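Local structure of SLH domain-containing protein (Pseudoflavonifractor capillosus, 4OJU) at residues A[3-15]-A[18-30]. The protein is of unknown function, but its leucine-rich repeat part probably binds other proteins and has magnesium-binding sites, while the full-length protein also carries SLH domains. Residues are numbered along the deposited sequence; the frame is centred on the assembly and turned at random.
Sequences SVVESTVQVGPYT and IWFDGTATLTRYD
V5 lays its CG2 methyl over one face of the W19 indole, 3.8 Å from the centre of the six-membered ring, a CH-pi contact. W19 CG is anti to its carbonyl carbon (chi1 -58°), which turns the indole to meet this methyl. The indole NE1 donates to T25 OG1 at 2.8 Å and fixes the ring's rotation. With an alanine here, the V5 methyl would probably lose its ring and T25 OG1 its indole donor. Next door, E6 sets CB over the centre of the F20 ring, 3.7 Å away, while V4 CG1 meets that ring at its edge. A water joins E6 OE1 to W19 O. The backbone here forms a classic beta bulge: E6 N and S7 N both donate to I18 O. A second classic bulge sets T27 and R28 opposite T15, whose O accepts from T27 N at 2.9 Å. Near the turn, Y14 points its CE1 at the edge of Y29, 3.5 Å from CD1, with the ring planes 54° apart. Y29 also stacks on F63. Strand 24-29 pairs in parallel with strand 52-58, so both hairpins extend the sheet that continues through strands 79-80 and 102-103. Backbone bonds thus hold each hairpin, shared strand 14-19 links them, and mainly apolar side-chain contacts tie the ends.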
# COMPACT_ATOMS: atom_id res chain seq x y z
N SER A 3 -12.27 29.53 -14.59
CA SER A 3 -13.49 30.33 -14.42
C SER A 3 -13.45 31.08 -13.07
O SER A 3 -12.42 31.07 -12.40
CB SER A 3 -14.73 29.44 -14.53
OG SER A 3 -15.93 30.20 -14.61
N VAL A 4 -14.56 31.73 -12.68
CA VAL A 4 -14.75 32.50 -11.44
C VAL A 4 -16.10 32.08 -10.84
O VAL A 4 -17.00 31.71 -11.59
CB VAL A 4 -14.65 34.03 -11.76
CG1 VAL A 4 -15.48 34.91 -10.82
CG2 VAL A 4 -13.20 34.48 -11.77
N VAL A 5 -16.22 32.08 -9.49
CA VAL A 5 -17.47 31.73 -8.80
C VAL A 5 -18.51 32.85 -9.02
O VAL A 5 -18.24 34.01 -8.74
CB VAL A 5 -17.28 31.44 -7.28
CG1 VAL A 5 -18.63 31.17 -6.60
CG2 VAL A 5 -16.32 30.28 -7.04
N GLU A 6 -19.69 32.48 -9.54
CA GLU A 6 -20.80 33.43 -9.72
C GLU A 6 -21.59 33.52 -8.44
O GLU A 6 -21.91 34.61 -8.01
CB GLU A 6 -21.71 33.03 -10.88
CG GLU A 6 -22.82 34.04 -11.13
CD GLU A 6 -23.77 33.68 -12.26
OE1 GLU A 6 -24.03 32.47 -12.45
OE2 GLU A 6 -24.28 34.61 -12.92
N SER A 7 -21.96 32.36 -7.84
CA SER A 7 -22.70 32.36 -6.58
C SER A 7 -22.46 31.07 -5.78
O SER A 7 -21.99 30.07 -6.32
CB SER A 7 -24.20 32.59 -6.80
OG SER A 7 -24.82 31.60 -7.59
N THR A 8 -22.76 31.13 -4.49
CA THR A 8 -22.63 30.00 -3.57
C THR A 8 -24.02 29.66 -3.10
O THR A 8 -24.78 30.55 -2.69
CB THR A 8 -21.67 30.34 -2.44
OG1 THR A 8 -20.43 30.77 -3.02
CG2 THR A 8 -21.41 29.16 -1.51
N VAL A 9 -24.39 28.37 -3.20
CA VAL A 9 -25.72 27.92 -2.83
C VAL A 9 -25.61 26.80 -1.81
O VAL A 9 -24.80 25.88 -1.96
CB VAL A 9 -26.54 27.50 -4.08
CG1 VAL A 9 -27.93 26.99 -3.69
CG2 VAL A 9 -26.71 28.66 -5.06
N GLN A 10 -26.42 26.88 -0.75
CA GLN A 10 -26.53 25.84 0.26
C GLN A 10 -27.83 25.05 0.04
O GLN A 10 -28.90 25.67 -0.06
CB GLN A 10 -26.48 26.44 1.68
CG GLN A 10 -26.35 25.38 2.79
CD GLN A 10 -24.97 24.78 2.86
OE1 GLN A 10 -23.96 25.40 2.50
NE2 GLN A 10 -24.89 23.55 3.36
N VAL A 11 -27.73 23.71 -0.07
CA VAL A 11 -28.88 22.80 -0.24
C VAL A 11 -28.74 21.77 0.83
O VAL A 11 -27.94 20.84 0.68
CB VAL A 11 -29.02 22.16 -1.65
CG1 VAL A 11 -30.32 21.36 -1.76
CG2 VAL A 11 -28.96 23.21 -2.76
N GLY A 12 -29.45 21.96 1.94
CA GLY A 12 -29.34 21.07 3.10
C GLY A 12 -27.89 20.96 3.55
O GLY A 12 -27.26 21.98 3.84
N PRO A 13 -27.27 19.75 3.53
CA PRO A 13 -25.88 19.64 3.98
C PRO A 13 -24.84 20.00 2.91
O PRO A 13 -23.64 20.01 3.19
CB PRO A 13 -25.76 18.16 4.35
CG PRO A 13 -26.64 17.47 3.35
CD PRO A 13 -27.83 18.42 3.18
N TYR A 14 -25.30 20.29 1.68
CA TYR A 14 -24.39 20.55 0.57
C TYR A 14 -24.15 22.02 0.29
O TYR A 14 -25.10 22.80 0.18
CB TYR A 14 -24.96 19.94 -0.72
CG TYR A 14 -25.26 18.47 -0.62
CD1 TYR A 14 -24.23 17.53 -0.59
CD2 TYR A 14 -26.57 18.00 -0.55
CE1 TYR A 14 -24.49 16.17 -0.50
CE2 TYR A 14 -26.84 16.64 -0.44
CZ TYR A 14 -25.80 15.73 -0.43
OH TYR A 14 -26.04 14.39 -0.31
N THR A 15 -22.87 22.38 0.11
CA THR A 15 -22.49 23.71 -0.36
C THR A 15 -22.05 23.58 -1.80
O THR A 15 -21.22 22.73 -2.09
CB THR A 15 -21.37 24.36 0.48
OG1 THR A 15 -21.69 24.27 1.86
CG2 THR A 15 -21.10 25.81 0.07
N ILE A 18 -21.32 27.85 -7.93
CA ILE A 18 -21.77 27.93 -9.32
C ILE A 18 -20.78 28.85 -10.02
O ILE A 18 -20.62 29.99 -9.59
CB ILE A 18 -23.25 28.41 -9.43
CG1 ILE A 18 -24.20 27.39 -8.78
CG2 ILE A 18 -23.64 28.69 -10.89
CD1 ILE A 18 -25.57 27.99 -8.43
N TRP A 19 -20.15 28.35 -11.09
CA TRP A 19 -19.13 29.04 -11.88
C TRP A 19 -19.74 29.78 -13.05
O TRP A 19 -20.80 29.40 -13.51
CB TRP A 19 -18.13 28.00 -12.39
CG TRP A 19 -17.50 27.22 -11.29
CD1 TRP A 19 -17.89 26.02 -10.79
CD2 TRP A 19 -16.36 27.63 -10.53
NE1 TRP A 19 -17.08 25.66 -9.74
CE2 TRP A 19 -16.14 26.63 -9.56
CE3 TRP A 19 -15.50 28.73 -10.58
CZ2 TRP A 19 -15.07 26.70 -8.65
CZ3 TRP A 19 -14.43 28.78 -9.70
CH2 TRP A 19 -14.23 27.78 -8.74
N PHE A 20 -19.06 30.82 -13.56
CA PHE A 20 -19.52 31.54 -14.73
C PHE A 20 -19.55 30.65 -16.01
O PHE A 20 -20.25 31.01 -16.95
CB PHE A 20 -18.69 32.81 -14.94
CG PHE A 20 -19.17 33.95 -14.07
CD1 PHE A 20 -20.36 34.61 -14.36
CD2 PHE A 20 -18.45 34.35 -12.95
CE1 PHE A 20 -20.80 35.66 -13.55
CE2 PHE A 20 -18.89 35.40 -12.14
CZ PHE A 20 -20.07 36.04 -12.44
N ASP A 21 -18.89 29.47 -16.02
CA ASP A 21 -18.99 28.55 -17.17
C ASP A 21 -20.33 27.74 -17.15
O ASP A 21 -20.54 26.90 -18.01
CB ASP A 21 -17.78 27.60 -17.26
CG ASP A 21 -17.66 26.49 -16.24
OD1 ASP A 21 -18.48 26.45 -15.30
OD2 ASP A 21 -16.75 25.66 -16.37
N GLY A 22 -21.21 28.03 -16.18
CA GLY A 22 -22.53 27.42 -16.07
C GLY A 22 -22.57 26.07 -15.39
O GLY A 22 -23.55 25.34 -15.53
N THR A 23 -21.51 25.71 -14.66
CA THR A 23 -21.46 24.43 -13.96
C THR A 23 -21.35 24.67 -12.46
O THR A 23 -20.97 25.76 -12.03
CB THR A 23 -20.31 23.54 -14.46
OG1 THR A 23 -19.07 24.10 -14.04
CG2 THR A 23 -20.32 23.33 -15.98
N ALA A 24 -21.64 23.65 -11.67
CA ALA A 24 -21.55 23.76 -10.23
C ALA A 24 -20.59 22.72 -9.66
O ALA A 24 -20.50 21.60 -10.16
CB ALA A 24 -22.92 23.60 -9.60
N THR A 25 -19.86 23.11 -8.62
CA THR A 25 -18.96 22.22 -7.90
C THR A 25 -19.51 22.04 -6.51
O THR A 25 -19.85 23.04 -5.85
CB THR A 25 -17.52 22.81 -7.84
OG1 THR A 25 -17.01 22.88 -9.16
CG2 THR A 25 -16.55 21.99 -6.95
N LEU A 26 -19.59 20.77 -6.04
CA LEU A 26 -19.97 20.45 -4.67
C LEU A 26 -18.72 20.70 -3.84
O LEU A 26 -17.75 19.95 -3.95
CB LEU A 26 -20.48 19.00 -4.55
CG LEU A 26 -21.22 18.62 -3.24
CD1 LEU A 26 -22.02 17.37 -3.43
CD2 LEU A 26 -20.26 18.40 -2.07
N THR A 27 -18.70 21.81 -3.08
CA THR A 27 -17.47 22.15 -2.34
C THR A 27 -17.40 21.61 -0.92
O THR A 27 -16.29 21.42 -0.42
CB THR A 27 -17.27 23.67 -2.30
OG1 THR A 27 -18.38 24.28 -1.65
CG2 THR A 27 -17.08 24.27 -3.69
N ARG A 28 -18.55 21.40 -0.27
CA ARG A 28 -18.55 20.91 1.12
C ARG A 28 -19.82 20.17 1.50
O ARG A 28 -20.92 20.56 1.11
CB ARG A 28 -18.36 22.11 2.09
CG ARG A 28 -17.96 21.67 3.50
CD ARG A 28 -17.96 22.80 4.53
NE ARG A 28 -19.19 22.93 5.33
CZ ARG A 28 -19.99 24.00 5.35
NH1 ARG A 28 -19.71 25.05 4.60
NH2 ARG A 28 -21.07 24.01 6.11
N TYR A 29 -19.66 19.12 2.33
CA TYR A 29 -20.73 18.35 2.93
C TYR A 29 -20.67 18.61 4.43
O TYR A 29 -19.65 18.34 5.06
CB TYR A 29 -20.60 16.87 2.62
CG TYR A 29 -21.68 16.01 3.23
CD1 TYR A 29 -22.93 15.88 2.62
CD2 TYR A 29 -21.43 15.27 4.38
CE1 TYR A 29 -23.89 15.02 3.13
CE2 TYR A 29 -22.40 14.42 4.92
CZ TYR A 29 -23.62 14.28 4.27
OH TYR A 29 -24.56 13.40 4.76
N ASP A 30 -21.76 19.14 4.98
CA ASP A 30 -21.83 19.46 6.40
C ASP A 30 -22.69 18.41 7.08
O ASP A 30 -23.91 18.45 6.99
CB ASP A 30 -22.38 20.88 6.62
CG ASP A 30 -22.41 21.36 8.07
OD1 ASP A 30 -22.26 20.52 8.99
OD2 ASP A 30 -22.58 22.58 8.28
O HOH W 1 -23.16 30.68 -14.29